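Local coordinates for purine nucleoside phosphorylase (Thermus thermophilus, PDB 1ODK), which probably catalyses the phosphate-dependent cleavage of purine nucleosides, releasing the free base and a ribose 1-phosphate product, at residues B[18-23]-B[86-91]; B[92-97]-B[176-181]; B[101-106]-B[197-202]; B[108-113]-B[150-155]; B[144-149]-B[221-226]. One frame throughout, in Å; residues are numbered along the deposited sequence.

How the interactions relate
The five contacts all lie within the phosphorylase-superfamily region and reach its mixed sheet. Strand 84-93 is shared: it pairs with strand 16-20 in interaction 1 and with strand 175-179 in interaction 2. Arg87, Glu179 and Glu181 link these two, consistent with a shared active-site region. Interactions 1 and 3, centres about 10 Å apart, are joined by probable backbone hydrogen bonds between strands 84-93 and 195-205. Interaction 4 is nested along the chain inside the loops closed by interactions 2 and 3. Strand 175-179 joins interactions 2 and 4, centres about 9 Å apart. Interaction 5, at the surface about 8 Å from interaction 3 between centres, ties helix 214-233 to the end of helix 131-144 and the connection into strand 148-150.

Interaction 1. Residues B[18-23]-B[86-91]; sequences LLPGDP and VRVGTA
Leu18 and Leu19 pair in parallel with Val86 and Arg87. Two backbone hydrogen bonds hold the strands. Leu19 N donates to Val86 O at 2.8 Å, and Val88 N gives a longer bond of 3.3 Å to Leu19 O. Pro20 has no N-H to give. Its CA instead lies 3.2 Å from Val88 O in a CA-H...O contact.

The apolar contacts fall on one face of the sheet. Leu18 and Val86 lie side by side, with Leu18 CD2 4.2 Å from Val86 CB. Pro20 and Val88 do the same, with Pro20 CB 3.8 Å from Val88 CG2. Helix 214-233 packs on this face through Ala228 and Leu229. Leu19 points to the other face, onto Val74 and Leu77 of helix 67-79.

This pairing is part of the central sheet of the phosphorylase fold. In hexameric relatives the loop after the first strand and the part of the neighbouring strand that matches Arg87 to Thr90 border the phosphate site. The position of Arg44 of a second subunit, packed on Asp22 and Thr90, is consistent with this.

The polar contacts centre on Arg87. CG anti to the backbone N (chi1 165°) and an extended chain carry NH1 to a water. This water accepts from Arg87 NH1 at 2.6 Å and donates to Leu19 O at 2.8 Å. The guanidinium also forms salt bridges to Glu179 and Glu181. Asp22 OD1 caps Gly24 N at the start of helix 23-33.

Interaction 2. Residues B[92-97]-B[176-181]; sequences GAASSD and LAFEME
Phe178 sets its CG beside the backbone N (chi1 -71°), and a chi2 of 71° turns the rim of its ring to Ala94. The Ala94 methyl meets this edge in the ring plane, with Ala94 CB 3.6 Å from Phe178 CE1. Ala154 and Ala167 also pack on the Phe178 side chain.

The backbones run antiparallel. Gly92 and Phe178 form a hydrogen-bonded pair: Gly92 N donates to Phe178 O at 3.0 Å, and Phe178 N returns a bond of 2.9 Å to Gly92 O. Ala93 and Ala177 are the next, non-hydrogen-bonded pair. Their backbones come close, and Ala177 CB rests 3.2 Å from Gly92 O. Beyond them Ala94 N donates to Leu176 O at 2.9 Å, so the bonding continues as the chain leaves the strand.

Past the pairing, Glu179 folds back. Its OE1 accepts from Glu181 N at 3.0 Å, from above the carboxylate plane, and also from Ala182 N at the start of helix 182-192. Met180 packs on Phe159 and on Pro68 of a second subunit. In hexameric relatives the Glu-Met-Glu segment after this strand lines the nucleoside pocket, and the arrangement is consistent with such a site.

Interaction 3. Residues B[101-106]-B[197-202]; sequences GELIVA and GAILAV
Ile104 and Leu200 form the antiparallel hydrogen-bonded pair at the middle of this contact. Ile104 N donates to Leu200 O at 2.8 Å, and Leu200 N donates to Ile104 O at 2.8 Å. Ala106 N continues the ladder to Ala198 O. At the other end Val202 N binds Glu102 O, and Gly101 N reaches Val202 O at 2.7 Å.

Side chains fill both faces. On one, Leu103 meets Ala201 and Ile199. Its CD2 lies 3.9 Å from Ala201 CB, and its CD1 is 4.1 Å from Ile199 CD1. The Ile199 branch gets there because its CG1 is anti to the backbone N (chi1 180°). On the other face Ile104 CD1 touches Val202 CG2 at 3.9 Å, and the two side chains cross obliquely.

Further out, one water extends the ladder. It donates to Ala106 O at 2.8 Å and accepts from Ala198 N at 2.9 Å. Glu102 OE1 accepts from Ala99 N, which ties the loop residue before the strand back to Ala99.

Strand 103-106 also bonds to strand 148-150, and strand 195-205 to strand 84-93. Met224 of helix 214-233 packs on Leu103 and Ile199. Leu176 and Ala177 of strand 175-179 lie against Ile104.

Interaction 4. Residues B[108-113]-B[150-155]; sequences GAVPLD and VGLVAS
Ala109 and Val153 share one face of this parallel pair, and Val110 and Ala154 the other. Ala109 CB touches Val153 CG2 at 3.8 Å. With Val153 CG1 anti to the carbonyl carbon (chi1 -66°), CG2 falls between the backbone N and the carbonyl carbon, facing Ala109. Ala109 CB also lies 3.7 Å from Ser155 OG. On the opposite face the Ala154 methyl sits between two partners: its CB is 4.0 Å from Val110 CB and 4.1 Å from Leu112 CD1. At the start, Leu152 places CD2 against Gly108, 3.7 Å from Gly108 C. Gly108 has no side chain in its path.

The backbone bonds fix this register. Val110 N donates to Val153 O at 2.9 Å, and Ser155 N to Val110 O at 3.0 Å. Pro111 is the centre of an inverse gamma turn, and Leu112 N beyond it gives a bent bond (133° at the hydrogen) to Ser155 O.

Ser155 OG accepts from Ser183 N, with a doubtfully short hydrogen bond to Glu179 OE2. Asp113 OD2 also bonds Ser183 OG. Pro124 and Tyr125 of a third subunit pack on Val110 and Pro111. The contact is a parallel strand pair of the phosphorylase sheet at a subunit interface, with Asp113 as N-cap of helix 114-120.

Interaction 5. Residues B[144-149]-B[221-226]; sequences LGYPHR and VRRMVE
Tyr146 lays one ring face on the side chain of Arg223. A chi1 of -57° puts its CG beside the backbone N and sends the ring toward the helix. Arg223 CG sits over the ring centre, 3.5 Å from the centroid, in a CH-pi contact. The chain then runs extended across the ring, with Arg223 CD 3.5 Å from Tyr146 CD1. The guanidinium and ring planes are 7° apart. Glu219 forms salt bridges with both Arg223 NE and Arg222 NH2. On the opposite ring face lies Leu144 O.

The ring's hydroxyl is gripped twice. Tyr146 OH donates to Glu226 OE2 at 2.7 Å, on the syn side of the carboxylate. It accepts from Arg222 NH2 at 2.9 Å in a nearly straight bond (170°). Arg222 bends at chi3 to get there, and the hydroxyl lies in its guanidinium plane. Arg222 NH1 also bridges to Glu226 OE2 at 3.1 Å, meeting the carboxylate from the opposite face to Tyr146 OH. Glu226 is extended, and Leu144 CD1 packs against its CG at 3.8 Å.

A water accepts from Arg223 NH1 at 2.8 Å and donates to Pro147 O. His148 ND1 bonds to Tyr146 O. The arrangement is a surface tyrosine in a helix-to-strand connection, after helix 131-144, anchored on helix 214-233 by a CH-pi contact and a polar network.

Interaction 1. Residues B[18-23]-B[86-91]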
# COMPACT_ATOMS: atom_id res chain seq x y z
N LEU B 18 11.40 -34.11 -0.24
CA LEU B 18 11.22 -33.50 1.07
C LEU B 18 12.11 -32.26 1.04
O LEU B 18 13.22 -32.30 0.49
CB LEU B 18 11.67 -34.42 2.22
CG LEU B 18 10.91 -35.72 2.48
CD1 LEU B 18 11.17 -36.17 3.92
CD2 LEU B 18 9.42 -35.54 2.26
N LEU B 19 11.64 -31.16 1.63
CA LEU B 19 12.38 -29.91 1.64
C LEU B 19 12.77 -29.37 3.01
O LEU B 19 12.09 -28.50 3.56
CB LEU B 19 11.57 -28.82 0.91
CG LEU B 19 11.21 -29.06 -0.56
CD1 LEU B 19 10.27 -27.96 -1.05
CD2 LEU B 19 12.48 -29.09 -1.39
N PRO B 20 13.85 -29.90 3.61
CA PRO B 20 14.21 -29.35 4.92
C PRO B 20 14.96 -28.04 4.66
O PRO B 20 15.45 -27.83 3.56
CB PRO B 20 15.10 -30.43 5.52
CG PRO B 20 15.77 -31.03 4.30
CD PRO B 20 14.64 -31.10 3.29
N GLY B 21 15.03 -27.15 5.64
CA GLY B 21 15.74 -25.90 5.42
C GLY B 21 17.23 -26.04 5.71
O GLY B 21 18.08 -25.44 5.05
N ASP B 22 17.53 -26.87 6.70
CA ASP B 22 18.89 -27.12 7.16
C ASP B 22 19.59 -28.28 6.42
O ASP B 22 19.11 -29.41 6.41
CB ASP B 22 18.80 -27.41 8.67
CG ASP B 22 20.13 -27.76 9.29
OD1 ASP B 22 21.17 -27.77 8.60
OD2 ASP B 22 20.13 -28.03 10.51
N PRO B 23 20.76 -28.01 5.80
CA PRO B 23 21.49 -29.05 5.07
C PRO B 23 21.93 -30.21 5.96
O PRO B 23 22.05 -31.35 5.50
CB PRO B 23 22.67 -28.29 4.46
CG PRO B 23 22.89 -27.18 5.45
CD PRO B 23 21.49 -26.73 5.75
N VAL B 86 7.27 -31.64 -0.21
CA VAL B 86 6.81 -31.42 1.15
C VAL B 86 7.87 -30.78 2.02
O VAL B 86 8.93 -31.37 2.28
CB VAL B 86 6.34 -32.75 1.80
CG1 VAL B 86 5.94 -32.51 3.26
CG2 VAL B 86 5.15 -33.31 1.02
N ARG B 87 7.60 -29.56 2.47
CA ARG B 87 8.53 -28.87 3.35
C ARG B 87 8.46 -29.50 4.73
O ARG B 87 7.38 -29.81 5.23
CB ARG B 87 8.18 -27.38 3.46
CG ARG B 87 8.87 -26.67 4.64
CD ARG B 87 8.71 -25.15 4.58
NE ARG B 87 8.88 -24.53 5.90
CZ ARG B 87 10.00 -24.54 6.61
NH1 ARG B 87 11.09 -25.15 6.14
NH2 ARG B 87 10.03 -23.96 7.80
N VAL B 88 9.62 -29.73 5.32
CA VAL B 88 9.71 -30.26 6.67
C VAL B 88 10.66 -29.31 7.37
O VAL B 88 11.81 -29.15 6.96
CB VAL B 88 10.27 -31.71 6.71
CG1 VAL B 88 9.23 -32.68 6.16
CG2 VAL B 88 11.57 -31.80 5.92
N GLY B 89 10.18 -28.65 8.42
CA GLY B 89 11.04 -27.72 9.11
C GLY B 89 10.60 -27.42 10.52
O GLY B 89 9.76 -28.13 11.08
N THR B 90 11.16 -26.36 11.08
CA THR B 90 10.86 -25.94 12.43
C THR B 90 10.05 -24.65 12.40
O THR B 90 10.04 -23.93 11.40
CB THR B 90 12.14 -25.70 13.22
OG1 THR B 90 13.00 -24.84 12.47
CG2 THR B 90 12.85 -27.02 13.49
N ALA B 91 9.38 -24.36 13.51
CA ALA B 91 8.57 -23.16 13.61
C ALA B 91 8.51 -22.66 15.05
O ALA B 91 8.63 -23.44 15.99
CB ALA B 91 7.16 -23.43 13.09
O HOH W 1 12.18 -25.75 3.83

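Interaction 2. Residues B[92-97]-B[176-181]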
# COMPACT_ATOMS: atom_id res chain seq x y z
N GLY B 92 8.34 -21.35 15.19
CA GLY B 92 8.25 -20.74 16.51
C GLY B 92 6.79 -20.54 16.85
O GLY B 92 6.07 -19.83 16.14
N ALA B 93 6.34 -21.18 17.92
CA ALA B 93 4.94 -21.08 18.34
C ALA B 93 4.54 -19.63 18.62
O ALA B 93 5.27 -18.89 19.28
CB ALA B 93 4.70 -21.94 19.56
N ALA B 94 3.37 -19.25 18.12
CA ALA B 94 2.85 -17.90 18.33
C ALA B 94 1.92 -17.94 19.54
O ALA B 94 1.71 -16.94 20.22
CB ALA B 94 2.08 -17.43 17.10
N SER B 95 1.36 -19.13 19.80
CA SER B 95 0.44 -19.33 20.91
C SER B 95 1.14 -20.07 22.05
O SER B 95 2.18 -20.71 21.86
CB SER B 95 -0.75 -20.17 20.46
OG SER B 95 -1.21 -19.79 19.17
N SER B 96 0.57 -19.97 23.24
CA SER B 96 1.12 -20.64 24.41
C SER B 96 0.60 -22.08 24.42
O SER B 96 1.10 -22.93 25.14
CB SER B 96 0.68 -19.93 25.69
OG SER B 96 -0.73 -19.93 25.81
N ASP B 97 -0.43 -22.32 23.60
CA ASP B 97 -1.04 -23.64 23.52
C ASP B 97 -0.11 -24.67 22.87
O ASP B 97 -0.17 -25.86 23.19
CB ASP B 97 -2.36 -23.56 22.75
CG ASP B 97 -3.24 -24.78 22.97
OD1 ASP B 97 -4.37 -24.80 22.43
OD2 ASP B 97 -2.81 -25.72 23.68
N LEU B 176 -0.78 -20.24 14.16
CA LEU B 176 -0.28 -21.14 15.19
C LEU B 176 1.20 -20.93 15.47
O LEU B 176 1.63 -21.03 16.61
CB LEU B 176 -0.50 -22.59 14.76
CG LEU B 176 -1.94 -23.01 14.48
CD1 LEU B 176 -1.96 -24.44 13.97
CD2 LEU B 176 -2.78 -22.87 15.74
N ALA B 177 1.96 -20.64 14.42
CA ALA B 177 3.40 -20.45 14.56
C ALA B 177 3.96 -19.71 13.36
O ALA B 177 3.26 -19.53 12.35
CB ALA B 177 4.08 -21.82 14.70
N PHE B 178 5.21 -19.29 13.47
CA PHE B 178 5.90 -18.57 12.40
C PHE B 178 7.05 -19.39 11.83
O PHE B 178 7.79 -20.04 12.56
CB PHE B 178 6.48 -17.25 12.91
CG PHE B 178 5.46 -16.20 13.22
CD1 PHE B 178 4.61 -16.33 14.31
CD2 PHE B 178 5.33 -15.08 12.40
CE1 PHE B 178 3.65 -15.36 14.59
CE2 PHE B 178 4.37 -14.11 12.66
CZ PHE B 178 3.53 -14.25 13.76
N GLU B 179 7.20 -19.35 10.51
CA GLU B 179 8.30 -20.03 9.85
C GLU B 179 8.69 -19.12 8.68
O GLU B 179 8.22 -17.98 8.63
CB GLU B 179 7.91 -21.45 9.42
CG GLU B 179 6.59 -21.58 8.70
CD GLU B 179 6.70 -21.24 7.24
OE1 GLU B 179 7.40 -21.97 6.51
OE2 GLU B 179 6.09 -20.23 6.83
N MET B 180 9.52 -19.57 7.76
CA MET B 180 9.96 -18.66 6.70
C MET B 180 10.01 -19.22 5.28
O MET B 180 10.82 -18.75 4.47
CB MET B 180 11.35 -18.11 7.07
CG MET B 180 11.42 -17.45 8.45
SD MET B 180 13.13 -17.06 8.97
CE MET B 180 13.53 -15.77 7.79
N GLU B 181 9.17 -20.19 4.96
CA GLU B 181 9.24 -20.77 3.62
C GLU B 181 7.92 -21.20 2.98
O GLU B 181 7.76 -21.13 1.76
CB GLU B 181 10.17 -21.99 3.65
CG GLU B 181 11.64 -21.69 3.93
CD GLU B 181 11.97 -21.49 5.40
OE1 GLU B 181 13.11 -21.06 5.68
OE2 GLU B 181 11.11 -21.75 6.27

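Interaction 3. Residues B[101-106]-B[197-202]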
# COMPACT_ATOMS: atom_id res chain seq x y z
N GLY B 101 8.22 -29.54 20.03
CA GLY B 101 8.15 -30.94 19.66
C GLY B 101 6.81 -31.30 19.04
O GLY B 101 6.68 -32.35 18.40
N GLU B 102 5.81 -30.44 19.21
CA GLU B 102 4.50 -30.70 18.64
C GLU B 102 4.57 -30.45 17.13
O GLU B 102 5.37 -29.64 16.67
CB GLU B 102 3.46 -29.77 19.28
CG GLU B 102 2.04 -30.31 19.24
CD GLU B 102 1.06 -29.43 19.99
OE1 GLU B 102 1.48 -28.76 20.96
OE2 GLU B 102 -0.14 -29.43 19.63
N LEU B 103 3.74 -31.14 16.37
CA LEU B 103 3.75 -30.98 14.92
C LEU B 103 2.61 -30.09 14.45
O LEU B 103 1.56 -30.00 15.10
CB LEU B 103 3.66 -32.34 14.23
CG LEU B 103 4.71 -33.39 14.61
CD1 LEU B 103 4.50 -34.63 13.76
CD2 LEU B 103 6.12 -32.83 14.42
N ILE B 104 2.82 -29.44 13.32
CA ILE B 104 1.79 -28.59 12.73
C ILE B 104 1.67 -28.93 11.25
O ILE B 104 2.65 -28.86 10.51
CB ILE B 104 2.15 -27.09 12.83
CG1 ILE B 104 2.18 -26.65 14.29
CG2 ILE B 104 1.12 -26.28 12.05
CD1 ILE B 104 2.69 -25.21 14.48
N VAL B 105 0.48 -29.34 10.83
CA VAL B 105 0.25 -29.62 9.42
C VAL B 105 -0.30 -28.30 8.90
O VAL B 105 -1.40 -27.90 9.27
CB VAL B 105 -0.79 -30.72 9.19
CG1 VAL B 105 -1.04 -30.88 7.68
CG2 VAL B 105 -0.30 -32.04 9.78
N ALA B 106 0.47 -27.64 8.05
CA ALA B 106 0.08 -26.33 7.52
C ALA B 106 -1.10 -26.33 6.57
O ALA B 106 -1.00 -26.78 5.43
CB ALA B 106 1.29 -25.66 6.86
N GLY B 197 3.14 -29.24 0.13
CA GLY B 197 2.61 -29.38 1.46
C GLY B 197 3.69 -29.00 2.45
O GLY B 197 4.86 -28.85 2.07
N ALA B 198 3.31 -28.84 3.71
CA ALA B 198 4.27 -28.49 4.73
C ALA B 198 3.85 -28.99 6.10
O ALA B 198 2.70 -28.88 6.50
CB ALA B 198 4.47 -26.97 4.78
N ILE B 199 4.81 -29.59 6.81
CA ILE B 199 4.57 -30.05 8.16
C ILE B 199 5.74 -29.48 8.95
O ILE B 199 6.88 -29.48 8.48
CB ILE B 199 4.51 -31.59 8.25
CG1 ILE B 199 4.27 -32.00 9.70
CG2 ILE B 199 5.78 -32.20 7.68
CD1 ILE B 199 3.97 -33.47 9.87
N LEU B 200 5.46 -28.97 10.14
CA LEU B 200 6.50 -28.37 10.95
C LEU B 200 6.54 -28.92 12.36
O LEU B 200 5.54 -29.43 12.87
CB LEU B 200 6.30 -26.85 11.04
CG LEU B 200 6.16 -26.06 9.74
CD1 LEU B 200 5.75 -24.63 10.05
CD2 LEU B 200 7.48 -26.09 8.97
N ALA B 201 7.70 -28.80 12.99
CA ALA B 201 7.88 -29.22 14.37
C ALA B 201 8.18 -27.93 15.14
O ALA B 201 9.07 -27.17 14.75
CB ALA B 201 9.05 -30.19 14.48
N VAL B 202 7.42 -27.67 16.20
CA VAL B 202 7.65 -26.48 17.01
C VAL B 202 9.00 -26.60 17.72
O VAL B 202 9.23 -27.55 18.46
CB VAL B 202 6.53 -26.29 18.06
CG1 VAL B 202 6.83 -25.07 18.92
CG2 VAL B 202 5.19 -26.14 17.37
O HOH W 2 0.53 -28.93 4.50

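Interaction 4. Residues B[108-113]-B[150-155]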
# COMPACT_ATOMS: atom_id res chain seq x y z
N GLY B 108 -2.49 -23.58 5.66
CA GLY B 108 -2.27 -22.41 4.83
C GLY B 108 -1.13 -21.60 5.43
O GLY B 108 -0.69 -21.89 6.54
N ALA B 109 -0.66 -20.59 4.71
CA ALA B 109 0.42 -19.76 5.22
C ALA B 109 0.17 -18.28 4.96
O ALA B 109 0.04 -17.86 3.82
CB ALA B 109 1.74 -20.18 4.58
N VAL B 110 0.09 -17.49 6.03
CA VAL B 110 -0.12 -16.05 5.89
C VAL B 110 1.15 -15.53 5.20
O VAL B 110 2.25 -15.74 5.69
CB VAL B 110 -0.30 -15.37 7.27
CG1 VAL B 110 -0.34 -13.85 7.11
CG2 VAL B 110 -1.59 -15.86 7.90
N PRO B 111 0.99 -14.87 4.05
CA PRO B 111 2.16 -14.35 3.33
C PRO B 111 2.72 -13.02 3.82
O PRO B 111 2.36 -11.96 3.29
CB PRO B 111 1.67 -14.29 1.89
CG PRO B 111 0.25 -13.84 2.07
CD PRO B 111 -0.25 -14.63 3.28
N LEU B 112 3.59 -13.07 4.81
CA LEU B 112 4.21 -11.86 5.35
C LEU B 112 5.59 -11.66 4.71
O LEU B 112 6.40 -10.88 5.20
CB LEU B 112 4.38 -11.97 6.87
CG LEU B 112 3.11 -12.19 7.70
CD1 LEU B 112 3.48 -12.20 9.17
CD2 LEU B 112 2.10 -11.08 7.40
N ASP B 113 5.82 -12.36 3.60
CA ASP B 113 7.10 -12.31 2.90
C ASP B 113 7.06 -11.54 1.58
O ASP B 113 6.02 -11.43 0.93
CB ASP B 113 7.57 -13.73 2.62
CG ASP B 113 6.74 -14.41 1.56
OD1 ASP B 113 7.31 -14.76 0.50
OD2 ASP B 113 5.52 -14.57 1.77
N VAL B 150 -3.54 -28.68 13.28
CA VAL B 150 -3.76 -28.43 11.87
C VAL B 150 -4.27 -26.99 11.73
O VAL B 150 -5.29 -26.62 12.32
CB VAL B 150 -4.80 -29.41 11.29
CG1 VAL B 150 -5.00 -29.16 9.80
CG2 VAL B 150 -4.34 -30.85 11.53
N GLY B 151 -3.55 -26.18 10.97
CA GLY B 151 -3.98 -24.81 10.81
C GLY B 151 -2.99 -23.90 10.11
O GLY B 151 -2.11 -24.34 9.36
N LEU B 152 -3.14 -22.61 10.38
CA LEU B 152 -2.29 -21.60 9.76
C LEU B 152 -0.94 -21.36 10.39
O LEU B 152 -0.77 -21.46 11.61
CB LEU B 152 -3.01 -20.25 9.75
CG LEU B 152 -4.25 -20.05 8.88
CD1 LEU B 152 -4.84 -18.67 9.17
CD2 LEU B 152 -3.88 -20.19 7.40
N VAL B 153 0.02 -21.03 9.53
CA VAL B 153 1.35 -20.65 9.98
C VAL B 153 1.51 -19.31 9.27
O VAL B 153 0.69 -18.96 8.41
CB VAL B 153 2.48 -21.62 9.51
CG1 VAL B 153 2.30 -22.98 10.17
CG2 VAL B 153 2.50 -21.74 7.99
N ALA B 154 2.52 -18.55 9.64
CA ALA B 154 2.78 -17.28 8.98
C ALA B 154 4.21 -17.36 8.48
O ALA B 154 5.11 -17.69 9.25
CB ALA B 154 2.61 -16.11 9.96
N SER B 155 4.41 -17.09 7.19
CA SER B 155 5.74 -17.10 6.60
C SER B 155 6.25 -15.66 6.61
O SER B 155 5.69 -14.79 5.93
CB SER B 155 5.69 -17.63 5.16
OG SER B 155 5.15 -18.94 5.10

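Interaction 5. Residues B[144-149]-B[221-226]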
# COMPACT_ATOMS: atom_id res chain seq x y z
N LEU B 144 -0.10 -42.04 13.00
CA LEU B 144 1.09 -42.25 13.82
C LEU B 144 0.88 -41.85 15.28
O LEU B 144 1.61 -42.30 16.16
CB LEU B 144 2.29 -41.48 13.22
CG LEU B 144 2.80 -42.05 11.90
CD1 LEU B 144 3.90 -41.16 11.33
CD2 LEU B 144 3.34 -43.47 12.12
N GLY B 145 -0.12 -41.01 15.52
CA GLY B 145 -0.44 -40.61 16.88
C GLY B 145 0.40 -39.55 17.58
O GLY B 145 0.22 -39.32 18.77
N TYR B 146 1.31 -38.90 16.86
CA TYR B 146 2.14 -37.87 17.48
C TYR B 146 1.34 -36.59 17.69
O TYR B 146 0.54 -36.21 16.84
CB TYR B 146 3.36 -37.55 16.61
CG TYR B 146 4.24 -38.74 16.29
CD1 TYR B 146 4.75 -39.55 17.30
CD2 TYR B 146 4.58 -39.05 14.97
CE1 TYR B 146 5.57 -40.64 17.01
CE2 TYR B 146 5.40 -40.13 14.67
CZ TYR B 146 5.89 -40.92 15.70
OH TYR B 146 6.71 -41.99 15.40
N PRO B 147 1.52 -35.92 18.84
CA PRO B 147 0.78 -34.68 19.12
C PRO B 147 0.95 -33.70 17.96
O PRO B 147 2.08 -33.41 17.54
CB PRO B 147 1.43 -34.18 20.40
CG PRO B 147 1.76 -35.46 21.11
CD PRO B 147 2.36 -36.30 20.00
N HIS B 148 -0.16 -33.18 17.45
CA HIS B 148 -0.10 -32.25 16.33
C HIS B 148 -1.31 -31.35 16.26
O HIS B 148 -2.32 -31.59 16.92
CB HIS B 148 -0.00 -33.02 15.01
CG HIS B 148 -1.24 -33.81 14.70
ND1 HIS B 148 -1.60 -34.93 15.41
CD2 HIS B 148 -2.21 -33.61 13.78
CE1 HIS B 148 -2.75 -35.39 14.94
NE2 HIS B 148 -3.14 -34.61 13.95
N ARG B 149 -1.19 -30.30 15.46
CA ARG B 149 -2.26 -29.34 15.24
C ARG B 149 -2.37 -29.13 13.73
O ARG B 149 -1.43 -29.39 12.99
CB ARG B 149 -1.95 -28.00 15.93
CG ARG B 149 -1.92 -28.06 17.46
CD ARG B 149 -3.28 -28.41 18.04
NE ARG B 149 -4.31 -27.46 17.61
CZ ARG B 149 -4.40 -26.21 18.05
NH1 ARG B 149 -3.54 -25.75 18.95
NH2 ARG B 149 -5.35 -25.41 17.58
N VAL B 221 11.54 -33.54 15.09
CA VAL B 221 12.02 -33.61 13.72
C VAL B 221 11.85 -35.02 13.15
O VAL B 221 11.44 -35.20 12.00
CB VAL B 221 13.51 -33.22 13.63
CG1 VAL B 221 14.07 -33.56 12.25
CG2 VAL B 221 13.67 -31.72 13.93
N ARG B 222 12.17 -36.03 13.95
CA ARG B 222 12.04 -37.41 13.49
C ARG B 222 10.58 -37.73 13.16
O ARG B 222 10.29 -38.35 12.13
CB ARG B 222 12.54 -38.39 14.55
CG ARG B 222 12.59 -39.85 14.06
CD ARG B 222 12.70 -40.81 15.23
NE ARG B 222 11.50 -40.81 16.06
CZ ARG B 222 10.31 -41.28 15.66
NH1 ARG B 222 10.17 -41.79 14.45
NH2 ARG B 222 9.27 -41.22 16.47
N ARG B 223 9.67 -37.32 14.04
CA ARG B 223 8.24 -37.57 13.84
C ARG B 223 7.73 -36.89 12.58
O ARG B 223 6.97 -37.48 11.80
CB ARG B 223 7.46 -37.05 15.05
CG ARG B 223 7.81 -37.72 16.37
CD ARG B 223 7.12 -37.02 17.53
NE ARG B 223 7.32 -37.73 18.79
CZ ARG B 223 6.78 -37.36 19.95
NH1 ARG B 223 6.01 -36.28 20.01
NH2 ARG B 223 7.01 -38.07 21.04
N MET B 224 8.13 -35.64 12.40
CA MET B 224 7.71 -34.87 11.24
C MET B 224 8.17 -35.50 9.91
O MET B 224 7.41 -35.56 8.95
CB MET B 224 8.25 -33.44 11.39
CG MET B 224 8.61 -32.73 10.12
SD MET B 224 9.21 -31.09 10.53
CE MET B 224 10.95 -31.37 10.79
N VAL B 225 9.41 -35.98 9.87
CA VAL B 225 9.95 -36.60 8.67
C VAL B 225 9.24 -37.92 8.35
O VAL B 225 8.93 -38.21 7.19
CB VAL B 225 11.47 -36.86 8.82
CG1 VAL B 225 12.00 -37.65 7.61
CG2 VAL B 225 12.21 -35.53 8.93
N GLU B 226 8.98 -38.72 9.38
CA GLU B 226 8.29 -39.99 9.20
C GLU B 226 6.90 -39.72 8.61
O GLU B 226 6.45 -40.42 7.70
CB GLU B 226 8.14 -40.72 10.54
CG GLU B 226 7.46 -42.07 10.43
CD GLU B 226 7.31 -42.77 11.77
OE1 GLU B 226 6.87 -43.94 11.79
OE2 GLU B 226 7.62 -42.14 12.81
O HOH W 3 4.80 -34.52 18.24